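Local structure of SAM-dependent O-methyltransferase (Leptospira interrogans, 2HNK) at residues Ile148-Leu153 / Gly174-Ala179. The protein probably transfers methyl groups from S-adenosylmethionine to hydroxyl groups of a substrate, and binds the product S-adenosylhomocysteine. Sequence-based numbering, arbitrary orientation.
Sequences IDLFFL and GGLLIA
Leu176 and Ile178 each spend both their backbone N-H and their C=O on residues 149-153; strands 150-153 and 175-179 run parallel, at 12°. Leu176 N reaches Asp149 O at 3.0 Å, and Leu176 O takes Phe151 N at 2.7 Å, nearly in line with the carbonyl. Ile178 repeats the pattern: its N donates to Phe151 O (2.7 Å) and its O accepts from Leu153 N (2.8 Å). Both acceptor oxygens also receive a CA-H...O contact, Leu176 O from Leu150 CA and Ile178 O from Phe152 CA. On the other edge of strand 150-153, Leu150 makes backbone hydrogen bonds with Arg63 and Ile65. Asp149 OD1 forms a salt bridge with Lys172 NZ, and OD2 accepts hydrogen bonds from the backbone N-H groups of Lys62 and Arg63. On one face, Leu150 CD1 meets Leu176 CD2 and Ile178 CD1, both at 3.9 Å. With chi1 at -53°, Ile178 CG1 sits beside the backbone N and CG2 lies opposite that N, 3.9 Å from Phe152 CD1; Ile178 CB lies in plane at the edge of the Phe152 ring. On the opposite face, Leu177 CD1 bridges Phe151 CB and Leu153 CB. This central parallel strand pair contributes Phe152 to the S-adenosylhomocysteine pocket of a Rossmann-like class I methyltransferase fold.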
loop_
_atom_site.group_PDB
_atom_site.type_symbol
_atom_site.label_atom_id
_atom_site.label_comp_id
_atom_site.label_asym_id
_atom_site.label_seq_id
_atom_site.Cartn_x
_atom_site.Cartn_y
_atom_site.Cartn_z
ATOM N N ILE C 148 5.264 -3.539 18.708
ATOM C CA ILE C 148 4.655 -2.557 17.807
ATOM C C ILE C 148 4.146 -3.176 16.501
ATOM O O ILE C 148 4.795 -4.044 15.914
ATOM C CB ILE C 148 5.636 -1.374 17.520
ATOM C CG1 ILE C 148 6.219 -0.819 18.837
ATOM C CG2 ILE C 148 4.962 -0.272 16.704
ATOM C CD1 ILE C 148 5.183 -0.240 19.832
ATOM N N ASP C 149 2.981 -2.720 16.054
ATOM C CA ASP C 149 2.392 -3.213 14.808
ATOM C C ASP C 149 2.932 -2.496 13.582
ATOM O O ASP C 149 3.217 -3.124 12.556
ATOM C CB ASP C 149 0.874 -3.052 14.847
ATOM C CG ASP C 149 0.236 -3.869 15.939
ATOM O OD1 ASP C 149 0.679 -5.006 16.155
ATOM O OD2 ASP C 149 -0.714 -3.382 16.566
ATOM N N LEU C 150 3.066 -1.177 13.698
ATOM C CA LEU C 150 3.382 -0.345 12.553
ATOM C C LEU C 150 4.216 0.866 12.952
ATOM O O LEU C 150 3.977 1.489 13.990
ATOM C CB LEU C 150 2.093 0.072 11.826
ATOM C CG LEU C 150 2.173 0.824 10.494
ATOM C CD1 LEU C 150 0.959 0.514 9.616
ATOM C CD2 LEU C 150 2.292 2.328 10.707
ATOM N N PHE C 151 5.197 1.179 12.113
ATOM C CA PHE C 151 6.018 2.367 12.274
ATOM C C PHE C 151 5.868 3.305 11.097
ATOM O O PHE C 151 5.794 2.858 9.954
ATOM C CB PHE C 151 7.489 1.986 12.366
ATOM C CG PHE C 151 7.989 1.824 13.755
ATOM C CD1 PHE C 151 7.933 0.589 14.388
ATOM C CD2 PHE C 151 8.544 2.903 14.432
ATOM C CE1 PHE C 151 8.422 0.434 15.688
ATOM C CE2 PHE C 151 9.044 2.756 15.725
ATOM C CZ PHE C 151 8.975 1.525 16.354
ATOM N N PHE C 152 5.852 4.604 11.384
ATOM C CA PHE C 152 6.021 5.619 10.360
ATOM C C PHE C 152 7.322 6.390 10.621
ATOM O O PHE C 152 7.448 7.087 11.627
ATOM C CB PHE C 152 4.824 6.567 10.330
ATOM C CG PHE C 152 4.850 7.545 9.192
ATOM C CD1 PHE C 152 5.019 7.111 7.876
ATOM C CD2 PHE C 152 4.692 8.901 9.423
ATOM C CE1 PHE C 152 5.055 8.018 6.820
ATOM C CE2 PHE C 152 4.709 9.821 8.361
ATOM C CZ PHE C 152 4.896 9.371 7.064
ATOM N N LEU C 153 8.280 6.249 9.713
ATOM C CA LEU C 153 9.558 6.934 9.814
ATOM C C LEU C 153 9.592 8.194 8.938
ATOM O O LEU C 153 9.638 8.112 7.706
ATOM C CB LEU C 153 10.718 5.991 9.449
ATOM C CG LEU C 153 12.128 6.600 9.375
ATOM C CD1 LEU C 153 12.531 7.288 10.703
ATOM C CD2 LEU C 153 13.170 5.564 8.954
ATOM N N GLY C 174 5.993 -9.810 11.207
ATOM C CA GLY C 174 4.849 -9.452 10.372
ATOM C C GLY C 174 4.474 -7.977 10.407
ATOM O O GLY C 174 3.642 -7.533 9.615
ATOM N N GLY C 175 5.091 -7.217 11.316
ATOM C CA GLY C 175 4.856 -5.777 11.426
ATOM C C GLY C 175 5.384 -4.965 10.249
ATOM O O GLY C 175 6.203 -5.449 9.462
ATOM N N LEU C 176 4.924 -3.718 10.150
ATOM C CA LEU C 176 5.198 -2.864 9.003
ATOM C C LEU C 176 5.928 -1.566 9.363
ATOM O O LEU C 176 5.522 -0.831 10.269
ATOM C CB LEU C 176 3.885 -2.535 8.263
ATOM C CG LEU C 176 3.914 -1.674 6.988
ATOM C CD1 LEU C 176 4.708 -2.330 5.860
ATOM C CD2 LEU C 176 2.500 -1.352 6.521
ATOM N N LEU C 177 7.006 -1.295 8.638
ATOM C CA LEU C 177 7.639 0.017 8.662
ATOM C C LEU C 177 7.238 0.764 7.399
ATOM O O LEU C 177 7.402 0.270 6.291
ATOM C CB LEU C 177 9.168 -0.094 8.756
ATOM C CG LEU C 177 10.038 1.121 8.364
ATOM C CD1 LEU C 177 9.770 2.341 9.242
ATOM C CD2 LEU C 177 11.536 0.763 8.392
ATOM N N ILE C 178 6.693 1.953 7.585
ATOM C CA ILE C 178 6.410 2.842 6.474
ATOM C C ILE C 178 7.431 3.973 6.535
ATOM O O ILE C 178 7.451 4.747 7.483
ATOM C CB ILE C 178 4.950 3.388 6.526
ATOM C CG1 ILE C 178 3.939 2.228 6.646
ATOM C CG2 ILE C 178 4.667 4.252 5.309
ATOM C CD1 ILE C 178 2.479 2.660 6.686
ATOM N N ALA C 179 8.295 4.046 5.535
ATOM C CA ALA C 179 9.361 5.038 5.534
ATOM C C ALA C 179 9.123 6.141 4.510
ATOM O O ALA C 179 8.938 5.875 3.320
ATOM C CB ALA C 179 10.726 4.367 5.320
#